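Local coordinates for protein aminopeptidase N (Francisella tularensis subsp. tularensis, PDB 5DLL) that probably removes N-terminal amino acids from intracellular peptides as a zinc-dependent exopeptidase of the peptidase M1 family, at residues D65-K70 / F137-Y142; G125-T130 / A200-D205; Q131-G136 / P195-A200. All blocks are in the same frame, centred on the assembly; numbering follows the deposited sequence.

Contact 1: residues D65-K70 / F137-Y142; sequences DGVELK and FRKITY. With NA (sodium ion), chain R.
Gly-66 and Arg-138, with CA atoms 4.5 Å apart, are the nearest backbone pair where the loop joining strands 62-65 and 70-76 lies against a turn of the N-terminal M1 domain. This turn, residues 137-140, has type I backbone angles and is closed by Ile-140 N to Phe-137 O; a bond from Val-67 N to Arg-138 O (3.1 Å) fastens the loop to it. Asp-65 lays its carboxylate over one face of the Arg-138 guanidinium, the planes only 3° apart and CG 3.7 Å above the guanidinium plane, over its centre. OD2 is 3.8 Å from Arg-138 NH2, a long salt bridge, and since OD2 lies well out of the guanidinium plane no N-H points at it: the attraction is between charges alone. NE is salt-bridged to Asp-145. The Arg-138 chain bends at chi3 (65°), and Val-67 CG2 packs on its CD. Leu-69 CD1 makes a CH-pi contact over the Tyr-142 ring, 3.6 Å from the centroid and 13° off the normal. Just past the turn, Thr-141 OG1 binds sodium, whose other protein ligands include Val-44 O and Thr-106 OG1. A water also bridges the segments, 2.7 Å from Gly-66 O and 2.9 Å from Tyr-142 OH.

Contact 2: residues G125-T130 / A200-D205; sequences GDVFST and ALVAGD
Ala-203 O takes the shortest bond of this antiparallel pairing, the two inner strands of a four-stranded sheet, from Phe-128 N at 2.9 Å, with an N-H...O angle of 138°. A CA-H...O contact from Val-127 CA reaches the same oxygen, and Val-127 CG2 lies 3.5 Å from it. The return bond, Ala-203 N to Phe-128 O, is 3.2 Å and straighter. Together the two bonds make Phe-128 and Ala-203 an antiparallel hydrogen-bonded pair, on strands 128-130 and 201-204, whose axes come within 4.7 Å, with 164° between their N-to-C directions. Strands 122-123 and 166-169 flank them in the sheet. Phe-128 and Ala-203 share one face of it: CD2 of the phenylalanine meets CB of the alanine at 4.2 Å, the ring meets that of Tyr-164, and the side chain also touches Leu-37 and Pro-112. Ser-129 and Val-202 occupy the other face, where Val-202 packs on Ile-282 of strand 280-284. At the far end a side chain takes over as acceptor. A chi1 of 65° sets Thr-130 OG1 between its own backbone N and carbonyl carbon; there it receives Leu-201 N at 3.3 Å, while CG2 rests 3.8 Å from Leu-201 CB.

Contact 3: residues Q131-G136 / P195-A200; sequences QCEATG and PCYLFA
Cys-132 meets a 3-10 turn through its CB: that carbon lies 3.6 Å from Cys-196 O and equally far from Tyr-197 O, so two successive carbonyls of the turn 196-198 face it. Beyond CB, SG is placed anti to the carbonyl carbon of Cys-132 (chi1 -63°) and comes 3.5 Å from Phe-199 O. The sulfur also meets Phe-199 CD1 at 4.1 Å, a sulfur-aromatic contact made at the ring edge, since the line from the ring centroid to SG is 86° off the ring normal. The turn is closed by a backbone bond from Phe-199 N to Cys-196 O. Next to the cysteine, Glu-133 runs extended alongside Tyr-197, both side chains pointing the same way. CB of Glu-133 is 4.0 Å from Tyr-197 CD1, CG and CD follow at much the same separation, and carboxylate and ring planes differ by 31°. Tyr-197 OH is held by Thr-321, and Trp-325 meets the ring edge-to-face. This is the N-terminal domain's side of the M1 catalytic cleft: the Glu-133 side chain lies about 6 Å from the bound zinc and about 5 Å from that of the zinc ligand Glu-332. The peptide bond between Glu-133 and Ala-134 is cis, and its own carbonyl is held from within the loop: Gln-131 NE2 donates to Glu-133 O at 2.9 Å, on a lone pair.

The three contacts follow one run of chain, 125-142, across the N-terminal domain. Contacts 2 and 3 share Ala-200, and the segments of contact 3 are nested within the loop that contact 2 closes; their centres are 15 Å apart. Contacts 1 and 3, with centres 12 Å apart, meet through Phe-137: its CD2 lies 3.5 Å from Cys-196 CB, and its ring is edge-to-face with that of Phe-199. Contacts 1 and 2 do not touch, their nearest atoms staying about 5 Å apart. The contacts sit near different metals: Thr-141 of contact 1 binds sodium, while the Glu-133 side chain of contact 3 lies about 6 Å from the zinc.

Contact 1: residues D65-K70 / F137-Y142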
# COMPACT_ATOMS: atom_id res chain seq x y z
N ASP A 65 12.28 -21.37 -20.34
CA ASP A 65 12.73 -19.98 -20.30
C ASP A 65 14.11 -19.91 -19.63
O ASP A 65 14.35 -20.57 -18.62
CB ASP A 65 11.73 -19.12 -19.52
CG ASP A 65 10.33 -19.14 -20.12
OD1 ASP A 65 10.16 -18.65 -21.26
OD2 ASP A 65 9.40 -19.64 -19.44
N GLY A 66 15.00 -19.09 -20.19
CA GLY A 66 16.34 -18.92 -19.62
C GLY A 66 17.07 -17.74 -20.25
O GLY A 66 17.09 -17.61 -21.47
N VAL A 67 17.66 -16.89 -19.42
CA VAL A 67 18.21 -15.62 -19.88
C VAL A 67 19.57 -15.35 -19.23
O VAL A 67 19.70 -15.43 -18.01
CB VAL A 67 17.24 -14.46 -19.59
CG1 VAL A 67 17.85 -13.11 -19.95
CG2 VAL A 67 15.93 -14.67 -20.33
N GLU A 68 20.56 -15.02 -20.06
CA GLU A 68 21.92 -14.74 -19.60
C GLU A 68 22.54 -15.94 -18.89
O GLU A 68 23.17 -15.81 -17.84
CB GLU A 68 21.95 -13.46 -18.73
CG GLU A 68 21.57 -12.20 -19.52
CD GLU A 68 21.13 -11.03 -18.64
OE1 GLU A 68 21.62 -10.91 -17.50
OE2 GLU A 68 20.31 -10.21 -19.11
N LEU A 69 22.37 -17.12 -19.50
CA LEU A 69 22.84 -18.39 -18.93
C LEU A 69 23.88 -19.05 -19.82
O LEU A 69 23.65 -19.25 -21.01
CB LEU A 69 21.66 -19.36 -18.75
CG LEU A 69 20.44 -18.87 -17.97
CD1 LEU A 69 19.40 -19.97 -17.87
CD2 LEU A 69 20.85 -18.39 -16.58
N LYS A 70 25.02 -19.41 -19.23
CA LYS A 70 26.02 -20.20 -19.95
C LYS A 70 25.75 -21.68 -19.67
O LYS A 70 25.95 -22.14 -18.56
CB LYS A 70 27.44 -19.82 -19.50
CG LYS A 70 28.52 -20.35 -20.42
CD LYS A 70 29.91 -20.08 -19.87
CE LYS A 70 30.97 -20.84 -20.65
NZ LYS A 70 32.28 -20.84 -19.94
N PHE A 137 13.49 -15.65 -12.20
CA PHE A 137 14.06 -16.98 -11.95
C PHE A 137 14.73 -17.55 -13.19
O PHE A 137 15.73 -18.25 -13.08
CB PHE A 137 13.01 -17.96 -11.44
CG PHE A 137 13.58 -19.30 -11.03
CD1 PHE A 137 14.33 -19.41 -9.87
CD2 PHE A 137 13.38 -20.43 -11.81
CE1 PHE A 137 14.87 -20.63 -9.49
CE2 PHE A 137 13.91 -21.65 -11.43
CZ PHE A 137 14.66 -21.75 -10.26
N ARG A 138 14.18 -17.24 -14.37
CA ARG A 138 14.79 -17.65 -15.64
C ARG A 138 16.23 -17.15 -15.82
O ARG A 138 16.99 -17.77 -16.55
CB ARG A 138 13.93 -17.20 -16.83
CG ARG A 138 13.85 -15.70 -17.04
CD ARG A 138 12.89 -15.35 -18.17
NE ARG A 138 11.51 -15.73 -17.85
CZ ARG A 138 10.48 -15.59 -18.68
NH1 ARG A 138 10.65 -15.08 -19.90
NH2 ARG A 138 9.26 -15.97 -18.30
N LYS A 139 16.60 -16.06 -15.13
CA LYS A 139 17.98 -15.59 -15.09
C LYS A 139 18.89 -16.35 -14.10
O LYS A 139 19.99 -15.87 -13.78
CB LYS A 139 18.03 -14.10 -14.73
CG LYS A 139 17.36 -13.17 -15.73
CD LYS A 139 17.73 -11.72 -15.42
CE LYS A 139 16.96 -10.74 -16.28
NZ LYS A 139 17.29 -9.32 -15.93
N ILE A 140 18.44 -17.50 -13.60
CA ILE A 140 19.22 -18.30 -12.65
C ILE A 140 19.51 -19.67 -13.24
O ILE A 140 20.65 -20.12 -13.25
CB ILE A 140 18.51 -18.42 -11.29
CG1 ILE A 140 18.34 -17.02 -10.67
CG2 ILE A 140 19.31 -19.32 -10.35
CD1 ILE A 140 17.53 -16.99 -9.40
N THR A 141 18.46 -20.35 -13.69
CA THR A 141 18.60 -21.57 -14.48
C THR A 141 17.39 -21.68 -15.40
O THR A 141 16.47 -20.87 -15.30
CB THR A 141 18.79 -22.83 -13.59
OG1 THR A 141 19.42 -23.89 -14.34
CG2 THR A 141 17.46 -23.31 -13.02
N TYR A 142 17.41 -22.67 -16.29
CA TYR A 142 16.35 -22.85 -17.29
C TYR A 142 15.13 -23.48 -16.63
O TYR A 142 15.22 -24.55 -16.04
CB TYR A 142 16.82 -23.72 -18.45
CG TYR A 142 17.74 -23.03 -19.44
CD1 TYR A 142 17.22 -22.23 -20.46
CD2 TYR A 142 19.12 -23.18 -19.37
CE1 TYR A 142 18.05 -21.60 -21.37
CE2 TYR A 142 19.96 -22.55 -20.28
CZ TYR A 142 19.42 -21.76 -21.27
OH TYR A 142 20.25 -21.13 -22.18
NA NA R . 21.07 -25.69 -14.22
O HOH W 1 18.92 -18.76 -23.06

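Contact 2: residues G125-T130 / A200-D205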
# COMPACT_ATOMS: atom_id res chain seq x y z
N GLY A 125 27.26 -5.69 -1.85
CA GLY A 125 27.89 -5.42 -0.55
C GLY A 125 28.26 -6.69 0.19
O GLY A 125 27.97 -6.83 1.37
N ASP A 126 28.93 -7.60 -0.53
CA ASP A 126 29.39 -8.90 -0.00
C ASP A 126 28.24 -9.81 0.47
O ASP A 126 28.38 -10.52 1.47
CB ASP A 126 30.41 -8.70 1.13
CG ASP A 126 31.55 -7.77 0.73
OD1 ASP A 126 32.04 -7.88 -0.41
OD2 ASP A 126 31.95 -6.94 1.57
N VAL A 127 27.13 -9.80 -0.26
CA VAL A 127 25.97 -10.62 0.10
C VAL A 127 25.15 -11.01 -1.14
O VAL A 127 24.66 -10.15 -1.87
CB VAL A 127 25.08 -9.92 1.16
CG1 VAL A 127 24.79 -8.47 0.78
CG2 VAL A 127 23.79 -10.69 1.41
N PHE A 128 25.03 -12.31 -1.38
CA PHE A 128 24.19 -12.82 -2.45
C PHE A 128 22.73 -12.70 -2.04
O PHE A 128 22.39 -12.91 -0.88
CB PHE A 128 24.49 -14.28 -2.76
CG PHE A 128 25.84 -14.51 -3.36
CD1 PHE A 128 26.04 -14.40 -4.73
CD2 PHE A 128 26.92 -14.86 -2.56
CE1 PHE A 128 27.29 -14.62 -5.28
CE2 PHE A 128 28.17 -15.08 -3.11
CZ PHE A 128 28.35 -14.96 -4.46
N SER A 129 21.89 -12.38 -3.01
CA SER A 129 20.47 -12.16 -2.76
C SER A 129 19.74 -12.29 -4.09
O SER A 129 20.32 -12.05 -5.13
CB SER A 129 20.26 -10.76 -2.15
OG SER A 129 18.93 -10.31 -2.34
N THR A 130 18.47 -12.67 -4.03
CA THR A 130 17.68 -12.87 -5.25
C THR A 130 16.47 -11.95 -5.31
O THR A 130 16.17 -11.22 -4.36
CB THR A 130 17.16 -14.31 -5.34
OG1 THR A 130 16.24 -14.55 -4.27
CG2 THR A 130 18.30 -15.31 -5.29
N ALA A 200 13.71 -17.99 -3.25
CA ALA A 200 14.73 -17.05 -2.77
C ALA A 200 15.97 -17.75 -2.23
O ALA A 200 15.90 -18.88 -1.72
CB ALA A 200 14.14 -16.13 -1.71
N LEU A 201 17.10 -17.06 -2.36
CA LEU A 201 18.37 -17.50 -1.80
C LEU A 201 19.09 -16.29 -1.22
O LEU A 201 19.06 -15.21 -1.81
CB LEU A 201 19.23 -18.15 -2.88
CG LEU A 201 20.66 -18.57 -2.48
CD1 LEU A 201 21.10 -19.82 -3.23
CD2 LEU A 201 21.68 -17.44 -2.68
N VAL A 202 19.71 -16.46 -0.06
CA VAL A 202 20.55 -15.43 0.55
C VAL A 202 21.78 -16.05 1.18
O VAL A 202 21.69 -17.06 1.88
CB VAL A 202 19.79 -14.64 1.64
CG1 VAL A 202 20.72 -13.66 2.34
CG2 VAL A 202 18.58 -13.93 1.05
N ALA A 203 22.94 -15.44 0.95
CA ALA A 203 24.20 -15.88 1.55
C ALA A 203 25.05 -14.68 1.93
O ALA A 203 25.32 -13.81 1.09
CB ALA A 203 24.95 -16.79 0.60
N GLY A 204 25.48 -14.62 3.19
CA GLY A 204 26.27 -13.49 3.67
C GLY A 204 26.75 -13.62 5.09
O GLY A 204 26.51 -14.62 5.76
N ASP A 205 27.45 -12.58 5.55
CA ASP A 205 27.86 -12.46 6.94
C ASP A 205 26.85 -11.55 7.66
O ASP A 205 27.00 -10.32 7.70
CB ASP A 205 29.28 -11.87 7.00
CG ASP A 205 29.93 -11.99 8.37
OD1 ASP A 205 29.24 -12.36 9.34
OD2 ASP A 205 31.14 -11.71 8.46

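Contact 3: residues Q131-G136 / P195-A200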
# COMPACT_ATOMS: atom_id res chain seq x y z
N GLN A 131 15.80 -12.01 -6.45
CA GLN A 131 14.49 -11.41 -6.63
C GLN A 131 13.91 -12.06 -7.88
O GLN A 131 14.46 -11.91 -8.97
CB GLN A 131 14.60 -9.90 -6.81
CG GLN A 131 13.31 -9.22 -7.26
CD GLN A 131 12.17 -9.44 -6.29
OE1 GLN A 131 12.36 -9.42 -5.08
NE2 GLN A 131 10.97 -9.63 -6.83
N CYS A 132 12.81 -12.80 -7.71
CA CYS A 132 12.29 -13.62 -8.80
C CYS A 132 10.90 -13.22 -9.31
O CYS A 132 10.50 -13.67 -10.38
CB CYS A 132 12.32 -15.09 -8.40
SG CYS A 132 14.00 -15.70 -8.10
N GLU A 133 10.17 -12.38 -8.59
CA GLU A 133 8.91 -11.84 -9.13
C GLU A 133 9.25 -10.66 -10.03
O GLU A 133 10.01 -9.80 -9.60
CB GLU A 133 7.95 -11.40 -8.02
CG GLU A 133 6.61 -10.90 -8.54
CD GLU A 133 5.60 -10.61 -7.44
OE1 GLU A 133 6.01 -10.29 -6.31
OE2 GLU A 133 4.38 -10.69 -7.71
N ALA A 134 8.71 -10.59 -11.25
CA ALA A 134 7.79 -11.58 -11.82
C ALA A 134 8.51 -12.75 -12.52
O ALA A 134 8.10 -13.90 -12.38
CB ALA A 134 6.85 -10.90 -12.80
N THR A 135 9.57 -12.44 -13.27
CA THR A 135 10.22 -13.41 -14.16
C THR A 135 11.75 -13.42 -14.01
O THR A 135 12.48 -13.62 -14.98
CB THR A 135 9.85 -13.14 -15.64
OG1 THR A 135 10.19 -11.79 -15.98
CG2 THR A 135 8.34 -13.36 -15.87
N GLY A 136 12.23 -13.25 -12.79
CA GLY A 136 13.66 -13.23 -12.52
C GLY A 136 14.29 -14.59 -12.29
O GLY A 136 15.51 -14.68 -12.20
N PRO A 195 5.23 -21.71 -7.16
CA PRO A 195 5.80 -21.17 -8.40
C PRO A 195 7.18 -20.57 -8.14
O PRO A 195 7.49 -20.19 -7.01
CB PRO A 195 4.79 -20.10 -8.82
CG PRO A 195 4.14 -19.67 -7.55
CD PRO A 195 4.16 -20.85 -6.63
N CYS A 196 8.01 -20.48 -9.17
CA CYS A 196 9.40 -20.07 -8.99
C CYS A 196 9.59 -18.61 -8.56
O CYS A 196 10.63 -18.27 -8.00
CB CYS A 196 10.23 -20.36 -10.25
SG CYS A 196 9.58 -19.68 -11.79
N TYR A 197 8.59 -17.74 -8.79
CA TYR A 197 8.72 -16.33 -8.42
C TYR A 197 8.84 -16.12 -6.91
O TYR A 197 9.27 -15.06 -6.44
CB TYR A 197 7.58 -15.48 -9.01
CG TYR A 197 6.25 -15.55 -8.27
CD1 TYR A 197 6.02 -14.74 -7.16
CD2 TYR A 197 5.23 -16.39 -8.69
CE1 TYR A 197 4.80 -14.79 -6.47
CE2 TYR A 197 4.01 -16.44 -8.02
CZ TYR A 197 3.81 -15.64 -6.91
OH TYR A 197 2.61 -15.68 -6.23
N LEU A 198 8.47 -17.15 -6.15
CA LEU A 198 8.62 -17.17 -4.69
C LEU A 198 9.90 -17.85 -4.22
O LEU A 198 10.11 -18.01 -3.01
CB LEU A 198 7.44 -17.88 -4.05
CG LEU A 198 6.09 -17.25 -4.35
CD1 LEU A 198 5.00 -18.22 -3.96
CD2 LEU A 198 5.95 -15.91 -3.63
N PHE A 199 10.75 -18.26 -5.15
CA PHE A 199 12.03 -18.83 -4.78
C PHE A 199 12.95 -17.71 -4.31
O PHE A 199 12.95 -16.62 -4.89
CB PHE A 199 12.68 -19.59 -5.95
CG PHE A 199 14.11 -19.93 -5.71
CD1 PHE A 199 15.12 -19.03 -6.03
CD2 PHE A 199 14.45 -21.13 -5.10
CE1 PHE A 199 16.44 -19.33 -5.76
CE2 PHE A 199 15.78 -21.43 -4.84
CZ PHE A 199 16.77 -20.53 -5.17
N ALA A 200 13.71 -17.99 -3.25
CA ALA A 200 14.73 -17.05 -2.77
C ALA A 200 15.97 -17.75 -2.23
O ALA A 200 15.90 -18.88 -1.72
CB ALA A 200 14.14 -16.13 -1.71